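Side-chain contacts in MSM0271 protein (Mycobacterium smegmatis, PDB 5SUH), which forms part of the protein shell of the RMM bacterial microcompartment as a double-ringed trimer and may take part in transport across that shell: residues P60-E63 with G64-A67; A153-L156 with N157-Q161; G214-D217 with E218-A222; V221-D224 with H225-V229. All coordinates share one frame; numbering follows the deposited sequence.

Contact 1. Residues P60-E63 with G64-A67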
# COMPACT_ATOMS: atom_id res chain seq x y z
N PRO A 60 11.71 -16.61 -7.79
CA PRO A 60 11.31 -17.57 -6.76
C PRO A 60 12.12 -18.88 -6.83
O PRO A 60 12.33 -19.44 -7.90
CB PRO A 60 9.83 -17.78 -7.07
CG PRO A 60 9.70 -17.49 -8.53
CD PRO A 60 10.68 -16.42 -8.82
N PRO A 61 12.63 -19.33 -5.67
CA PRO A 61 13.30 -20.63 -5.62
C PRO A 61 12.27 -21.76 -5.71
O PRO A 61 11.09 -21.50 -5.53
CB PRO A 61 14.03 -20.60 -4.26
CG PRO A 61 13.20 -19.68 -3.43
CD PRO A 61 12.69 -18.62 -4.37
N TYR A 62 12.71 -22.98 -6.00
CA TYR A 62 11.82 -24.14 -6.08
C TYR A 62 12.30 -25.27 -5.16
O TYR A 62 13.45 -25.30 -4.73
CB TYR A 62 11.68 -24.65 -7.52
CG TYR A 62 11.16 -23.58 -8.46
CD1 TYR A 62 9.92 -23.00 -8.25
CD2 TYR A 62 11.93 -23.12 -9.52
CE1 TYR A 62 9.46 -22.02 -9.07
CE2 TYR A 62 11.47 -22.14 -10.36
CZ TYR A 62 10.23 -21.58 -10.12
OH TYR A 62 9.77 -20.59 -10.95
N GLU A 63 11.40 -26.20 -4.85
CA GLU A 63 11.71 -27.33 -3.99
C GLU A 63 12.90 -28.12 -4.55
O GLU A 63 12.98 -28.39 -5.75
CB GLU A 63 10.49 -28.23 -3.86
CG GLU A 63 10.70 -29.55 -3.16
CD GLU A 63 9.46 -30.44 -3.21
OE1 GLU A 63 8.52 -30.14 -3.98
OE2 GLU A 63 9.45 -31.47 -2.49
N GLY A 64 13.86 -28.45 -3.68
CA GLY A 64 14.98 -29.27 -4.07
C GLY A 64 16.22 -28.51 -4.50
O GLY A 64 17.26 -29.12 -4.66
N GLU A 65 16.07 -27.19 -4.69
CA GLU A 65 17.18 -26.30 -5.07
C GLU A 65 18.01 -25.90 -3.83
O GLU A 65 17.66 -26.27 -2.71
CB GLU A 65 16.63 -25.06 -5.81
CG GLU A 65 16.10 -25.39 -7.22
CD GLU A 65 15.67 -24.18 -8.06
OE1 GLU A 65 15.31 -23.12 -7.52
OE2 GLU A 65 15.74 -24.28 -9.31
N HIS A 66 19.12 -25.19 -4.03
CA HIS A 66 19.99 -24.81 -2.90
C HIS A 66 20.21 -23.29 -2.82
O HIS A 66 20.27 -22.60 -3.84
CB HIS A 66 21.33 -25.55 -2.98
CG HIS A 66 21.21 -27.01 -3.26
ND1 HIS A 66 20.96 -27.95 -2.28
CD2 HIS A 66 21.35 -27.71 -4.42
CE1 HIS A 66 20.92 -29.16 -2.82
NE2 HIS A 66 21.15 -29.04 -4.12
N ALA A 67 20.36 -22.76 -1.60
CA ALA A 67 20.47 -21.31 -1.41
C ALA A 67 21.67 -20.84 -0.58
O ALA A 67 22.17 -21.56 0.30
CB ALA A 67 19.20 -20.77 -0.78

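Contact 2. Residues A153-L156 with N157-Q161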
# COMPACT_ATOMS: atom_id res chain seq x y z
N ALA A 153 -6.52 -16.87 16.73
CA ALA A 153 -6.28 -17.37 15.37
C ALA A 153 -6.76 -16.36 14.33
O ALA A 153 -6.06 -16.08 13.35
CB ALA A 153 -6.96 -18.75 15.16
N VAL A 154 -7.94 -15.77 14.55
CA VAL A 154 -8.45 -14.86 13.55
C VAL A 154 -7.59 -13.58 13.44
O VAL A 154 -7.27 -13.16 12.32
CB VAL A 154 -9.91 -14.46 13.84
CG1 VAL A 154 -10.33 -13.44 12.87
CG2 VAL A 154 -10.83 -15.63 13.67
N ILE A 155 -7.17 -12.97 14.56
CA ILE A 155 -6.36 -11.75 14.46
C ILE A 155 -4.91 -12.06 14.09
O ILE A 155 -4.24 -11.26 13.46
CB ILE A 155 -6.40 -10.91 15.76
CG1 ILE A 155 -5.88 -9.50 15.51
CG2 ILE A 155 -5.64 -11.60 16.91
CD1 ILE A 155 -6.01 -8.56 16.73
N LEU A 156 -4.45 -13.26 14.44
CA LEU A 156 -3.12 -13.70 14.04
C LEU A 156 -3.09 -13.82 12.51
O LEU A 156 -2.13 -13.40 11.88
CB LEU A 156 -2.76 -15.03 14.70
CG LEU A 156 -1.28 -15.35 14.88
CD1 LEU A 156 -1.10 -16.46 15.89
CD2 LEU A 156 -0.65 -15.74 13.57
N ASN A 157 -4.15 -14.37 11.91
CA ASN A 157 -4.17 -14.60 10.46
C ASN A 157 -4.22 -13.34 9.59
O ASN A 157 -4.00 -13.45 8.38
CB ASN A 157 -5.32 -15.52 10.06
CG ASN A 157 -5.04 -16.97 10.41
OD1 ASN A 157 -3.94 -17.49 10.14
ND2 ASN A 157 -6.04 -17.66 10.99
N ARG A 158 -4.58 -12.18 10.13
CA ARG A 158 -4.60 -10.98 9.28
C ARG A 158 -3.33 -10.11 9.43
O ARG A 158 -3.18 -9.10 8.74
CB ARG A 158 -5.83 -10.13 9.56
CG ARG A 158 -7.01 -10.92 10.04
CD ARG A 158 -8.24 -10.04 10.07
NE ARG A 158 -7.95 -8.66 10.42
CZ ARG A 158 -8.85 -7.68 10.36
NH1 ARG A 158 -8.50 -6.43 10.67
NH2 ARG A 158 -10.10 -7.94 9.99
N ASN A 159 -2.41 -10.50 10.30
CA ASN A 159 -1.12 -9.82 10.37
C ASN A 159 -0.05 -10.69 9.70
O ASN A 159 1.13 -10.33 9.65
CB ASN A 159 -0.70 -9.55 11.84
CG ASN A 159 -1.69 -8.64 12.60
OD1 ASN A 159 -2.00 -8.90 13.77
ND2 ASN A 159 -2.20 -7.61 11.93
N ARG A 160 -0.50 -11.83 9.17
CA ARG A 160 0.34 -12.76 8.41
C ARG A 160 -0.26 -12.80 7.01
O ARG A 160 -1.48 -12.53 6.90
CB ARG A 160 0.35 -14.14 9.05
CG ARG A 160 0.63 -14.15 10.54
CD ARG A 160 1.87 -13.37 10.89
NE ARG A 160 1.78 -12.81 12.24
CZ ARG A 160 2.59 -11.87 12.69
NH1 ARG A 160 3.55 -11.42 11.90
NH2 ARG A 160 2.45 -11.38 13.93
N GLN A 161 0.52 -13.09 5.94
CA GLN A 161 -0.15 -13.25 4.65
C GLN A 161 -0.04 -14.60 3.87
O GLN A 161 -0.66 -14.72 2.80
CB GLN A 161 0.23 -12.11 3.69
CG GLN A 161 0.48 -10.66 4.25
CD GLN A 161 -0.47 -10.26 5.42
OE1 GLN A 161 -0.03 -10.02 6.53
NE2 GLN A 161 -1.78 -10.24 5.15

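Contact 3. Residues G214-D217 with E218-A222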
# COMPACT_ATOMS: atom_id res chain seq x y z
N GLY A 214 0.71 -26.75 13.97
CA GLY A 214 0.60 -28.19 13.79
C GLY A 214 0.06 -28.87 15.03
O GLY A 214 -0.43 -28.18 15.95
N SER A 215 0.21 -30.20 15.10
CA SER A 215 -0.15 -30.91 16.33
C SER A 215 0.92 -30.60 17.37
O SER A 215 2.06 -30.24 17.01
CB SER A 215 -0.23 -32.40 16.10
OG SER A 215 1.07 -32.95 15.91
N THR A 216 0.60 -30.77 18.65
CA THR A 216 1.59 -30.44 19.68
C THR A 216 2.87 -31.25 19.53
O THR A 216 3.96 -30.75 19.87
CB THR A 216 1.05 -30.64 21.10
OG1 THR A 216 -0.12 -29.83 21.26
CG2 THR A 216 2.12 -30.24 22.20
N ASP A 217 2.78 -32.44 18.95
CA ASP A 217 3.99 -33.23 18.79
C ASP A 217 4.81 -32.75 17.59
O ASP A 217 6.01 -32.59 17.74
CB ASP A 217 3.63 -34.71 18.66
CG ASP A 217 3.11 -35.27 19.96
OD1 ASP A 217 3.39 -34.64 21.02
OD2 ASP A 217 2.38 -36.28 19.93
N GLU A 218 4.18 -32.39 16.47
CA GLU A 218 4.90 -31.79 15.33
C GLU A 218 5.66 -30.49 15.75
O GLU A 218 6.85 -30.37 15.46
CB GLU A 218 3.93 -31.45 14.18
CG GLU A 218 3.48 -32.62 13.32
CD GLU A 218 2.37 -32.25 12.32
OE1 GLU A 218 1.58 -31.30 12.61
OE2 GLU A 218 2.30 -32.92 11.24
N VAL A 219 5.01 -29.58 16.49
CA VAL A 219 5.66 -28.31 16.82
C VAL A 219 6.74 -28.50 17.88
O VAL A 219 7.69 -27.72 17.92
CB VAL A 219 4.64 -27.21 17.29
CG1 VAL A 219 3.67 -26.87 16.19
CG2 VAL A 219 3.89 -27.60 18.57
N THR A 220 6.60 -29.53 18.73
CA THR A 220 7.62 -29.86 19.74
C THR A 220 8.85 -30.50 19.09
O THR A 220 9.99 -30.21 19.48
CB THR A 220 7.06 -30.80 20.81
OG1 THR A 220 6.02 -30.13 21.53
CG2 THR A 220 8.13 -31.22 21.81
N VAL A 221 8.63 -31.36 18.10
CA VAL A 221 9.74 -31.95 17.35
C VAL A 221 10.53 -30.88 16.59
O VAL A 221 11.77 -30.93 16.54
CB VAL A 221 9.22 -33.02 16.39
CG1 VAL A 221 10.30 -33.49 15.39
CG2 VAL A 221 8.73 -34.20 17.19
N ALA A 222 9.82 -29.91 16.02
CA ALA A 222 10.48 -28.83 15.28
C ALA A 222 11.28 -27.93 16.22
O ALA A 222 12.45 -27.64 15.95
CB ALA A 222 9.50 -28.03 14.51

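Contact 4. Residues V221-D224 with H225-V229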
# COMPACT_ATOMS: atom_id res chain seq x y z
N VAL A 221 8.63 -31.36 18.10
CA VAL A 221 9.74 -31.95 17.35
C VAL A 221 10.53 -30.88 16.59
O VAL A 221 11.77 -30.93 16.54
CB VAL A 221 9.22 -33.02 16.39
CG1 VAL A 221 10.30 -33.49 15.39
CG2 VAL A 221 8.73 -34.20 17.19
N ALA A 222 9.82 -29.91 16.02
CA ALA A 222 10.48 -28.83 15.28
C ALA A 222 11.28 -27.93 16.22
O ALA A 222 12.45 -27.64 15.95
CB ALA A 222 9.50 -28.03 14.51
N ARG A 223 10.69 -27.54 17.35
CA ARG A 223 11.41 -26.66 18.27
C ARG A 223 12.73 -27.29 18.78
O ARG A 223 13.78 -26.62 18.81
CB ARG A 223 10.56 -26.29 19.48
CG ARG A 223 11.35 -25.41 20.47
CD ARG A 223 10.81 -25.50 21.85
NE ARG A 223 10.94 -26.88 22.31
CZ ARG A 223 10.30 -27.40 23.36
NH1 ARG A 223 10.48 -28.67 23.67
NH2 ARG A 223 9.45 -26.66 24.08
N ASP A 224 12.67 -28.57 19.18
CA ASP A 224 13.88 -29.29 19.66
C ASP A 224 14.98 -29.32 18.59
O ASP A 224 16.17 -29.14 18.89
CB ASP A 224 13.55 -30.73 20.09
CG ASP A 224 12.72 -30.78 21.38
OD1 ASP A 224 12.77 -29.79 22.15
OD2 ASP A 224 12.03 -31.82 21.62
N HIS A 225 14.59 -29.60 17.35
CA HIS A 225 15.56 -29.64 16.28
C HIS A 225 16.16 -28.26 16.01
O HIS A 225 17.38 -28.11 15.85
CB HIS A 225 14.90 -30.21 15.04
CG HIS A 225 15.80 -30.31 13.85
ND1 HIS A 225 16.97 -31.04 13.85
CD2 HIS A 225 15.66 -29.83 12.59
CE1 HIS A 225 17.53 -30.97 12.66
NE2 HIS A 225 16.75 -30.24 11.87
N ILE A 226 15.31 -27.24 15.98
CA ILE A 226 15.79 -25.89 15.73
C ILE A 226 16.86 -25.46 16.74
O ILE A 226 17.89 -24.89 16.38
CB ILE A 226 14.66 -24.86 15.74
CG1 ILE A 226 13.74 -25.04 14.55
CG2 ILE A 226 15.20 -23.43 15.72
CD1 ILE A 226 12.50 -24.10 14.65
N THR A 227 16.60 -25.73 18.02
CA THR A 227 17.53 -25.39 19.08
C THR A 227 18.87 -26.09 18.86
O THR A 227 19.94 -25.51 19.12
CB THR A 227 16.94 -25.73 20.48
OG1 THR A 227 15.67 -25.06 20.67
CG2 THR A 227 17.90 -25.35 21.62
N THR A 228 18.84 -27.34 18.42
CA THR A 228 20.07 -28.07 18.17
C THR A 228 20.83 -27.45 16.98
O THR A 228 22.03 -27.16 17.07
CB THR A 228 19.82 -29.57 17.96
OG1 THR A 228 19.41 -30.17 19.19
CG2 THR A 228 21.08 -30.25 17.54
N VAL A 229 20.12 -27.24 15.88
CA VAL A 229 20.70 -26.64 14.69
C VAL A 229 21.37 -25.29 14.93
O VAL A 229 22.51 -25.07 14.48
CB VAL A 229 19.63 -26.45 13.61
CG1 VAL A 229 20.15 -25.58 12.47
CG2 VAL A 229 19.17 -27.77 13.12

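Contact 1. Residues P60-E63 with G64-A67
Glu65 folds its side chain back over the turn that it closes and meets the backbone of Tyr62, joining the two residues twice. The first link is main chain to main chain: Glu65 N donates to Tyr62 O at 3.2 Å, closing a type II beta turn from Tyr62 to Glu65. Gly64 holds the third place of that turn with a positive phi, a backbone setting that glycine, having no CB, adopts easily and that type II turns commonly give to it.

The second link is side chain to main chain. Tyr62 N donates to Glu65 OE1 over 3.0 Å, arriving from above the carboxylate, 52° out of its plane. Glu65 reaches this amide because chi1 of -71° sets CG beside its own nitrogen, and from there the chain runs extended; a glutamate is long enough to span the turn. Pro60 and Pro61 have no N-H, which makes Tyr62 N the first amide hydrogen after them.

The remaining contacts are carbon atoms lying beside the carboxylate. The side chains of Tyr62 and Glu65 lie alongside each other and point the same way, ring and carboxylate turned 51° apart, with Tyr62 CD2 3.9 Å from Glu65 OE1. Pro61 CA also comes to 3.7 Å from that oxygen. Beyond the turn, Gly64 and Glu65 make backbone bonds with Leu42, while Gln45 and Arg44 of a second subunit pack on Tyr62 and Glu65.

An amide donor at OE1 and the nearness of Arg44 of the second subunit would both favour an ionised Glu65 carboxylate, which ties the start of the turn to its end beside a subunit boundary.

Contact 2. Residues A153-L156 with N157-Q161
Leu156 and Arg160 meet where helix 150-156 passes into the loop, Leu156 CD2 touching Arg160 CG at 3.7 Å. Their side chains cross obliquely. A bend in the arginine (chi2 -51°) keeps its aliphatic part near the leucine, while its charged end goes on to a salt bridge between NH1 and Asp200.

The packing is close on this side and around Asn157. Asn157 N bonds to Ala153 O at 2.9 Å, and its side-chain ND2 donates to Ile165 O. A short polar residue suits this place, because its amide can reach a carbonyl of the following loop.

The other side is looser. A type I beta turn from Leu156 to Asn159 carries the chain away, closed by a weak bond of 3.3 Å from Asn159 N to Leu156 O; Arg158 N to Ile155 O, 3.5 Å, is weak as well. Arg158, partly exposed, turns its guanidinium to Gln161 O of a third subunit.

The contact thus joins helix 150-156 to the loop leading to strand 170-177, with Arg160 tied back to Asp200 on strand 197-202 and a fourth subunit packed against Leu156.

Contact 3. Residues G214-D217 with E218-A222
Ser215 and Glu218 exchange hydrogen bonds across the first turn of helix 216-232, forming a capping box. Ser215 OG accepts from Glu218 N at 3.2 Å, nearly straight at 171°, which serves an amide of the first helical turn. In return Ser215 N donates to Glu218 OE1 at 3.0 Å, on the anti side of the carboxylate. The serine places its hydroxyl between its own N and carbonyl carbon (chi1 71°), facing the start of the helix. Serine, short and polar, suits an N-cap, and glutamate three residues on can return the bond.

At the next residue, Thr216 O receives two donors from Thr220, one turn on, from opposite faces of its plane, OG1 at 2.7 Å and N at 3.1 Å. The threonine hydroxyl is thereby satisfied against its own helix. Regular helical bonds accompany these, Val219 N to Ser215 O at 3.1 Å and Val221 N to Asp217 O at 2.9 Å.

Around this shell, Gly214 brings the backbone close to the glutamate, its CA 3.5 Å from Glu218 OE1; with no side chain, glycine lets the carboxylate lie against the main chain. Thr216 OG1 is held by Ser170 OG, and Gly214 shares a backbone bond with the same Ser170.

Helix 216-232 begins one residue after strand 208-214. Val219 packs onto Leu172 of strand 170-177 and Ile144 of strand 138-145, while Val221 and Ala222 meet helix 182-192.

Contact 4. Residues V221-D224 with H225-V229
A chi1 of -57° sets the Thr227 hydroxyl beside its own backbone nitrogen and turns it back to the preceding helical turn, where OG1 lies 3.1 Å from Arg223 O. Thr227 N donates to that same carbonyl, also at 3.1 Å, and OG1 is hydrogen-bonded to Tyr174 OH on the neighbouring strand. Thr228 repeats the posture (chi1 -70°) more loosely: its OG1 makes a weak bond of 3.4 Å to Asp224 O, beside the regular one from Thr228 N.

These bonds belong to the middle of helix 216-232, which lies within the second stretch of circularly permuted BMC sequence and packs on an antiparallel sheet and against helix 182-192. Its regular ladder includes Ile226 N to Ala222 O at 2.9 Å and His225 N to Val221 O at 3.2 Å. Residue types follow the faces of the helix. Buried Ile226 touches Ala185 of helix 182-192 and Tyr174 of strand 170-177; the small Ala222, one turn earlier, packs on Ala189.

On another side, Arg223 forms a salt bridge with its neighbour, NH1 to Asp224 OD1 at 3.0 Å, the oxygen being met on its syn side. The Arg223 side chain also touches Leu172 of strand 170-177 and Ile144 of strand 138-145. His225 swings its ring away from the preceding turn; Val229 CG2 rests over one ring face, offset toward the rim, and NE2 bonds to Glu188 OE1.

The four contacts follow one another along the chain, contact 1 in the first stretch of BMC family sequence and contacts 2, 3 and 4 in the second. Contact 1 leads into strand 66-73 of the first four-stranded sheet. Contact 2 lies where helix 150-156 passes into the loop before strand 170-177, its centre about 27 Å from that of contact 1 and about 20 Å from that of contact 3. Contacts 3 and 4 are successive portions of helix 216-232, sharing Val221 and Ala222, with centres about 10 Å apart; both lie against the second sheet and helix 182-192. Contacts 1 and 2 touch other subunits, whereas 3 and 4 touch none, so the set spans both subunit interfaces and the fold of a single chain.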